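Local structure of histidine-containing phosphotransfer protein 2 (Oryza sativa, 1YVI) at residues 56-61 with 119-124; 73-78 with 99-104; 80-85 with 92-97. The protein relays phosphoryl groups between cytokinin sensor histidine kinases and B-type response regulators, acting as a positive mediator of the multistep His-to-Asp phosphorelay of cytokinin signalling. One frame throughout, in Å; residues are numbered along the deposited sequence.

Contact 1 of 3, residues 56-61 with 119-124; sequences RIINEI and VVRNDF
In the antiparallel four-helix bundle of the HPt fold, I58 of helix 42-65 packs against V120, R121 and F124 of helix 110-142. The two short segments run at 166° to each other with their axes 11.2 Å apart, a spacing bridged by side chains alone. I58 carries most of the contact through both of its branches. With CG1 anti to the carbonyl carbon (chi1 -71°), the longer branch extends to CD1, which rests 3.8 Å from V120 CG1 and 3.9 Å from F124 CD2; this one methyl touches two residues a helical turn apart. The I58 and V120 side chains lie alongside each other, pointing opposite ways, whereas the F124 ring is met obliquely. The shorter branch serves the outer side of the contact: I58 CG2 lies 3.7 Å from R121 NE and 4.0 Å from R121 CG, against an arginine chain extended from CG to NE. Beyond this seam V120 continues into the bundle core, touching L82 and F101 of the other two bundle helices, and F124 leans on A54. At the more exposed border one water joins the helices: it donates to N59 OD1 at 2.7 Å and accepts from R121 NH2 at 2.6 Å, lying at the edge of the guanidinium group and in its plane.

Contact 2 of 3, residues 73-78 with 99-104; sequences DKVDAY and MQFRQF
R102 curls over D76 and grips its carboxylate side-on. R102 CB starts 3.9 Å from D76 OD1; CG comes to 3.4 Å from the same oxygen, and CD passes it before the chain bends at chi3 (73°), turning the guanidinium back onto the acid. R102 NE then donates to D76 OD1 at 2.9 Å, nearly straight (168°), in the guanidinium plane and onto the syn lone pair. R102 NH2 completes the two-nitrogen salt bridge with D76 OD2, also at 2.9 Å, meeting it on the syn side but tilted out of the carboxylate plane; the two flat groups are 21° apart. A water donates to D76 OD2 at 2.7 Å and to R102 O, tying the acid to the backbone. With an alanine at D76, the R102 guanidinium would probably lose its countercharge and be free to swing. On the buried side V75 CG1 touches F101 CE1 at 3.9 Å, the side chains crossing at about a right angle. This pairs helix 72-89 with helix 92-106, the antiparallel hairpin of the HPt four-helix bundle, while F101 goes on to C113 and V120 of helix 110-142 and Y78 packs on E60, I61 and L64 of helix 42-65.

Contact 3 of 3, residues 80-85 with 92-97; sequences HQLKGS and QKVKFT
The contact between K83 and K95 involves no flat group; the nearby F96 ring has Q92 O over one face, 3.0 Å above its plane and offset toward the rim, a neighbour from its own helix. What joins the segments is aliphatic. K83 CG and K95 CG stand 3.8 Å apart, and each methylene also lies 3.9 Å from the other lysine's carbonyl: K83 CG from K95 O, and K95 CG from K83 O. Such proximity reflects how closely the backbones approach, with K83 CA and K95 CA only 4.6 Å apart. Beside this pair, on the buried side, L82 crosses V94 at about a right angle, L82 CG touching V94 CG1 at 4.0 Å. L82 reaches over because its CG is anti to the backbone N (chi1 -179°). The segments belong to the helical hairpin 72-89/92-106 of the four-helix HPt bundle, close to its short turn. H80, the predicted phosphohistidine, is not phosphorylated here; together with K83, G84 and S85 it lies in the His-x-x-Lys-Gly-Ser sequence familiar from plant HPt proteins. K83 sits about one turn beyond H80, with K83 NZ 6.2 Å from H80 NE2, and its chain is bent at both outer torsions. K95 also bends, at chi3, and K95 NZ has a long, weak ion pair with D24; it remains 6.5 Å from K83 NZ. Toward the core, L82 and V94 are covered further: L82 touches A54 and I57 of helix 42-65 and V120 of helix 110-142, while V94 packs on D123.

How the contacts relate
From the N terminus, two helices precede the bundle, whose first helix, 42-65, supplies residues 56-61. Contact 1 closes the longest loop, joining them to 119-124 on the last helix across 57 intervening residues. Nested inside it, contact 2 links 73-78 to 99-104, and contact 3, nested in turn within contact 2, links 80-85 to 92-97 beside the turn of the same helical hairpin. None of the loops cross. Contact 1 thus joins the first and last bundle helices, while contacts 2 and 3 zip the middle pair. The layers touch: V120 meets T97, D123 OD2 is hydrogen-bonded to T97 OG1, and M99 packs on K83.

Contact 1 of 3, residues 56-61 with 119-124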
# COMPACT_ATOMS: atom_id res chain seq x y z
N ARG A 56 0.50 8.68 5.55
CA ARG A 56 -0.28 9.65 6.32
C ARG A 56 -1.28 8.97 7.24
O ARG A 56 -1.45 9.35 8.43
CB ARG A 56 -1.05 10.59 5.37
CG ARG A 56 -1.80 11.66 6.09
CD ARG A 56 -2.63 12.53 5.17
NE ARG A 56 -3.41 11.74 4.21
CZ ARG A 56 -4.63 11.25 4.45
NH1 ARG A 56 -5.24 11.45 5.61
NH2 ARG A 56 -5.22 10.56 3.50
N ILE A 57 -2.02 8.00 6.72
CA ILE A 57 -3.02 7.32 7.54
C ILE A 57 -2.39 6.47 8.65
O ILE A 57 -2.93 6.38 9.74
CB ILE A 57 -3.94 6.41 6.64
CG1 ILE A 57 -4.85 7.25 5.76
CG2 ILE A 57 -4.85 5.48 7.51
CD1 ILE A 57 -5.30 6.51 4.49
N ILE A 58 -1.36 5.72 8.31
CA ILE A 58 -0.63 4.93 9.33
C ILE A 58 -0.23 5.87 10.48
O ILE A 58 -0.44 5.58 11.66
CB ILE A 58 0.61 4.25 8.73
CG1 ILE A 58 0.14 3.10 7.79
CG2 ILE A 58 1.61 3.80 9.86
CD1 ILE A 58 1.20 2.45 6.93
N ASN A 59 0.33 7.04 10.13
CA ASN A 59 0.75 8.00 11.16
C ASN A 59 -0.42 8.55 11.93
O ASN A 59 -0.31 8.74 13.14
CB ASN A 59 1.54 9.14 10.56
CG ASN A 59 2.88 8.68 10.01
OD1 ASN A 59 3.45 7.71 10.48
ND2 ASN A 59 3.40 9.43 9.03
N GLU A 60 -1.58 8.78 11.29
CA GLU A 60 -2.78 9.23 12.04
C GLU A 60 -3.29 8.17 13.02
O GLU A 60 -3.76 8.49 14.12
CB GLU A 60 -3.96 9.64 11.13
CG GLU A 60 -3.67 10.75 10.16
CD GLU A 60 -3.68 12.16 10.75
OE1 GLU A 60 -3.83 12.31 11.99
OE2 GLU A 60 -3.55 13.12 9.94
N ILE A 61 -3.33 6.92 12.56
CA ILE A 61 -3.68 5.83 13.47
C ILE A 61 -2.71 5.75 14.67
O ILE A 61 -3.16 5.66 15.82
CB ILE A 61 -3.68 4.49 12.74
CG1 ILE A 61 -4.85 4.47 11.69
CG2 ILE A 61 -3.98 3.32 13.73
CD1 ILE A 61 -4.65 3.34 10.61
N VAL A 119 2.22 -4.69 11.87
CA VAL A 119 2.11 -5.56 10.69
C VAL A 119 1.72 -4.71 9.45
O VAL A 119 2.18 -4.98 8.30
CB VAL A 119 1.09 -6.78 10.94
CG1 VAL A 119 0.97 -7.67 9.69
CG2 VAL A 119 1.49 -7.64 12.26
N VAL A 120 0.83 -3.74 9.65
CA VAL A 120 0.48 -2.84 8.53
C VAL A 120 1.77 -2.18 7.99
O VAL A 120 2.02 -2.12 6.77
CB VAL A 120 -0.56 -1.79 8.91
CG1 VAL A 120 -0.73 -0.69 7.74
CG2 VAL A 120 -1.94 -2.44 9.21
N ARG A 121 2.63 -1.75 8.90
CA ARG A 121 3.85 -1.10 8.46
C ARG A 121 4.70 -2.12 7.72
O ARG A 121 5.23 -1.81 6.63
CB ARG A 121 4.61 -0.59 9.67
CG ARG A 121 4.12 0.75 10.15
CD ARG A 121 5.15 1.34 11.17
NE ARG A 121 4.51 2.46 11.81
CZ ARG A 121 3.84 2.39 12.98
NH1 ARG A 121 3.79 1.25 13.65
NH2 ARG A 121 3.27 3.49 13.48
N ASN A 122 4.82 -3.35 8.26
CA ASN A 122 5.65 -4.41 7.59
C ASN A 122 5.19 -4.58 6.13
O ASN A 122 6.02 -4.52 5.20
CB ASN A 122 5.53 -5.74 8.33
CG ASN A 122 6.18 -5.68 9.72
OD1 ASN A 122 6.84 -4.69 10.07
ND2 ASN A 122 5.97 -6.73 10.52
N ASP A 123 3.89 -4.78 5.94
CA ASP A 123 3.34 -5.02 4.58
C ASP A 123 3.44 -3.78 3.70
O ASP A 123 3.73 -3.88 2.52
CB ASP A 123 1.86 -5.46 4.69
CG ASP A 123 1.71 -6.92 5.24
OD1 ASP A 123 2.58 -7.80 5.01
OD2 ASP A 123 0.69 -7.16 5.86
N PHE A 124 3.21 -2.59 4.29
CA PHE A 124 3.33 -1.35 3.52
C PHE A 124 4.78 -1.13 3.07
O PHE A 124 5.04 -0.74 1.92
CB PHE A 124 2.86 -0.15 4.37
CG PHE A 124 3.13 1.17 3.74
CD1 PHE A 124 2.52 1.50 2.52
CD2 PHE A 124 4.02 2.06 4.31
CE1 PHE A 124 2.78 2.73 1.91
CE2 PHE A 124 4.31 3.28 3.68
CZ PHE A 124 3.67 3.61 2.50
O HOH W 1 3.70 5.87 12.46

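Contact 2 of 3, residues 73-78 with 99-104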
# COMPACT_ATOMS: atom_id res chain seq x y z
N ASP A 73 -13.54 3.86 17.49
CA ASP A 73 -14.37 4.03 16.30
C ASP A 73 -13.61 4.75 15.19
O ASP A 73 -13.75 4.37 14.04
CB ASP A 73 -15.60 4.87 16.62
CG ASP A 73 -16.57 4.15 17.52
OD1 ASP A 73 -16.68 2.91 17.47
OD2 ASP A 73 -17.28 4.87 18.21
N LYS A 74 -12.78 5.72 15.57
CA LYS A 74 -11.97 6.49 14.62
C LYS A 74 -10.76 5.69 14.11
O LYS A 74 -10.44 5.71 12.91
CB LYS A 74 -11.56 7.83 15.23
CG LYS A 74 -11.04 8.83 14.17
CD LYS A 74 -10.74 10.20 14.82
CE LYS A 74 -10.13 11.20 13.79
NZ LYS A 74 -10.19 12.63 14.30
N VAL A 75 -10.13 4.93 14.99
CA VAL A 75 -9.18 3.93 14.50
C VAL A 75 -9.75 3.02 13.43
O VAL A 75 -9.14 2.78 12.37
CB VAL A 75 -8.58 3.10 15.71
CG1 VAL A 75 -7.54 2.04 15.19
CG2 VAL A 75 -7.91 4.10 16.73
N ASP A 76 -10.90 2.46 13.71
CA ASP A 76 -11.54 1.52 12.82
C ASP A 76 -11.84 2.23 11.48
O ASP A 76 -11.60 1.68 10.40
CB ASP A 76 -12.83 1.08 13.53
CG ASP A 76 -13.39 -0.23 13.05
OD1 ASP A 76 -12.86 -0.89 12.14
OD2 ASP A 76 -14.46 -0.60 13.58
N ALA A 77 -12.38 3.44 11.56
CA ALA A 77 -12.64 4.25 10.33
C ALA A 77 -11.36 4.49 9.53
O ALA A 77 -11.42 4.38 8.33
CB ALA A 77 -13.27 5.60 10.70
N TYR A 78 -10.23 4.87 10.17
CA TYR A 78 -8.95 5.05 9.43
C TYR A 78 -8.44 3.76 8.80
O TYR A 78 -7.95 3.75 7.67
CB TYR A 78 -7.83 5.58 10.30
CG TYR A 78 -7.79 7.08 10.36
CD1 TYR A 78 -7.48 7.85 9.24
CD2 TYR A 78 -7.97 7.73 11.55
CE1 TYR A 78 -7.41 9.25 9.33
CE2 TYR A 78 -7.92 9.11 11.64
CZ TYR A 78 -7.60 9.86 10.53
OH TYR A 78 -7.63 11.22 10.68
N MET A 99 -8.29 -5.75 7.40
CA MET A 99 -9.48 -6.54 7.66
C MET A 99 -9.44 -7.14 9.05
O MET A 99 -10.41 -7.06 9.82
CB MET A 99 -9.61 -7.61 6.59
CG MET A 99 -10.14 -7.01 5.29
SD MET A 99 -10.10 -8.09 3.85
CE MET A 99 -11.32 -9.32 4.26
N GLN A 100 -8.30 -7.71 9.39
CA GLN A 100 -8.15 -8.41 10.68
C GLN A 100 -8.15 -7.36 11.80
O GLN A 100 -8.64 -7.55 12.90
CB GLN A 100 -6.80 -9.18 10.67
CG GLN A 100 -6.46 -9.87 12.02
CD GLN A 100 -5.77 -11.23 11.87
OE1 GLN A 100 -4.74 -11.38 11.18
NE2 GLN A 100 -6.32 -12.24 12.56
N PHE A 101 -7.59 -6.20 11.45
CA PHE A 101 -7.33 -5.10 12.38
C PHE A 101 -8.62 -4.65 13.05
O PHE A 101 -8.61 -4.24 14.22
CB PHE A 101 -6.61 -3.99 11.54
CG PHE A 101 -5.90 -2.92 12.33
CD1 PHE A 101 -6.43 -2.38 13.51
CD2 PHE A 101 -4.73 -2.35 11.81
CE1 PHE A 101 -5.77 -1.33 14.19
CE2 PHE A 101 -4.06 -1.28 12.51
CZ PHE A 101 -4.58 -0.78 13.68
N ARG A 102 -9.76 -4.75 12.34
CA ARG A 102 -11.08 -4.39 12.93
C ARG A 102 -11.40 -5.09 14.27
O ARG A 102 -12.10 -4.55 15.13
CB ARG A 102 -12.26 -4.75 12.00
CG ARG A 102 -12.33 -3.95 10.70
CD ARG A 102 -13.78 -3.80 10.17
NE ARG A 102 -14.55 -2.87 10.96
CZ ARG A 102 -15.86 -2.96 11.20
NH1 ARG A 102 -16.58 -3.95 10.66
NH2 ARG A 102 -16.46 -2.05 11.98
N GLN A 103 -11.00 -6.35 14.37
CA GLN A 103 -11.30 -7.13 15.59
C GLN A 103 -10.71 -6.44 16.86
O GLN A 103 -11.36 -6.41 17.88
CB GLN A 103 -10.79 -8.56 15.46
CG GLN A 103 -11.15 -9.43 16.65
CD GLN A 103 -12.63 -9.62 16.78
OE1 GLN A 103 -13.27 -10.04 15.83
NE2 GLN A 103 -13.19 -9.32 17.97
N PHE A 104 -9.50 -5.93 16.76
CA PHE A 104 -8.85 -5.21 17.88
C PHE A 104 -9.57 -3.93 18.25
O PHE A 104 -9.54 -3.53 19.41
CB PHE A 104 -7.36 -5.00 17.60
CG PHE A 104 -6.69 -6.26 17.11
CD1 PHE A 104 -6.71 -7.44 17.93
CD2 PHE A 104 -6.11 -6.31 15.88
CE1 PHE A 104 -6.16 -8.60 17.47
CE2 PHE A 104 -5.54 -7.51 15.40
CZ PHE A 104 -5.57 -8.66 16.21
O HOH W 2 -14.85 -3.05 14.75

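Contact 3 of 3, residues 80-85 with 92-97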
# COMPACT_ATOMS: atom_id res chain seq x y z
N HIS A 80 -10.30 1.35 7.88
CA HIS A 80 -11.22 1.05 6.80
C HIS A 80 -10.81 1.86 5.57
O HIS A 80 -10.85 1.37 4.46
CB HIS A 80 -12.65 1.45 7.24
CG HIS A 80 -13.71 1.17 6.21
ND1 HIS A 80 -14.22 2.15 5.38
CD2 HIS A 80 -14.34 0.01 5.87
CE1 HIS A 80 -15.10 1.60 4.55
NE2 HIS A 80 -15.21 0.31 4.85
N GLN A 81 -10.43 3.12 5.77
CA GLN A 81 -9.92 3.94 4.65
C GLN A 81 -8.70 3.29 4.02
O GLN A 81 -8.58 3.29 2.81
CB GLN A 81 -9.46 5.31 5.10
CG GLN A 81 -10.50 6.24 5.41
CD GLN A 81 -10.01 7.70 5.30
OE1 GLN A 81 -10.81 8.59 5.07
NE2 GLN A 81 -8.71 7.93 5.49
N LEU A 82 -7.74 2.86 4.85
CA LEU A 82 -6.50 2.29 4.31
C LEU A 82 -6.83 0.98 3.57
O LEU A 82 -6.22 0.68 2.58
CB LEU A 82 -5.48 2.01 5.44
CG LEU A 82 -4.13 1.43 5.03
CD1 LEU A 82 -3.47 2.29 3.95
CD2 LEU A 82 -3.24 1.33 6.27
N LYS A 83 -7.76 0.20 4.11
CA LYS A 83 -8.22 -1.03 3.49
C LYS A 83 -8.74 -0.75 2.09
O LYS A 83 -8.39 -1.46 1.14
CB LYS A 83 -9.36 -1.64 4.28
CG LYS A 83 -9.64 -3.04 3.80
CD LYS A 83 -10.99 -3.50 4.19
CE LYS A 83 -11.99 -3.21 3.14
NZ LYS A 83 -12.20 -4.44 2.33
N GLY A 84 -9.60 0.26 1.97
CA GLY A 84 -10.11 0.69 0.67
C GLY A 84 -9.07 1.24 -0.29
O GLY A 84 -9.09 0.86 -1.46
N SER A 85 -8.17 2.14 0.14
CA SER A 85 -7.12 2.57 -0.76
C SER A 85 -6.15 1.46 -1.18
O SER A 85 -5.68 1.43 -2.35
CB SER A 85 -6.35 3.81 -0.25
OG SER A 85 -5.60 3.47 0.90
N GLN A 92 -2.77 -6.11 -1.73
CA GLN A 92 -3.70 -7.04 -1.07
C GLN A 92 -3.26 -7.39 0.35
O GLN A 92 -4.09 -7.68 1.22
CB GLN A 92 -3.87 -8.32 -1.92
CG GLN A 92 -2.67 -9.28 -1.90
CD GLN A 92 -2.90 -10.56 -2.73
OE1 GLN A 92 -4.01 -10.87 -3.09
NE2 GLN A 92 -1.83 -11.27 -3.04
N LYS A 93 -1.97 -7.42 0.61
CA LYS A 93 -1.52 -7.84 1.98
C LYS A 93 -1.83 -6.73 2.98
O LYS A 93 -2.24 -6.99 4.10
CB LYS A 93 -0.01 -8.18 1.96
CG LYS A 93 0.30 -9.48 1.10
CD LYS A 93 1.71 -9.85 1.18
CE LYS A 93 2.06 -10.65 2.44
NZ LYS A 93 3.57 -10.81 2.40
N VAL A 94 -1.64 -5.47 2.59
CA VAL A 94 -2.03 -4.38 3.47
C VAL A 94 -3.55 -4.51 3.69
O VAL A 94 -4.05 -4.40 4.80
CB VAL A 94 -1.66 -3.02 2.85
CG1 VAL A 94 -2.15 -1.83 3.69
CG2 VAL A 94 -0.14 -2.94 2.60
N LYS A 95 -4.28 -4.73 2.60
CA LYS A 95 -5.74 -4.87 2.71
C LYS A 95 -6.13 -5.98 3.71
O LYS A 95 -7.00 -5.78 4.55
CB LYS A 95 -6.36 -5.12 1.29
CG LYS A 95 -7.84 -5.34 1.35
CD LYS A 95 -8.41 -5.85 0.04
CE LYS A 95 -8.02 -7.31 -0.18
NZ LYS A 95 -8.23 -7.70 -1.61
N PHE A 96 -5.54 -7.18 3.59
CA PHE A 96 -5.96 -8.26 4.49
C PHE A 96 -5.61 -7.99 5.93
O PHE A 96 -6.40 -8.33 6.81
CB PHE A 96 -5.44 -9.63 4.06
CG PHE A 96 -5.91 -10.03 2.71
CD1 PHE A 96 -7.21 -9.85 2.36
CD2 PHE A 96 -5.02 -10.53 1.78
CE1 PHE A 96 -7.66 -10.18 1.08
CE2 PHE A 96 -5.47 -10.87 0.52
CZ PHE A 96 -6.78 -10.69 0.19
N THR A 97 -4.49 -7.32 6.16
CA THR A 97 -4.09 -6.94 7.55
C THR A 97 -5.10 -5.96 8.15
O THR A 97 -5.53 -6.12 9.30
CB THR A 97 -2.67 -6.41 7.53
OG1 THR A 97 -1.81 -7.46 7.05
CG2 THR A 97 -2.24 -5.98 8.94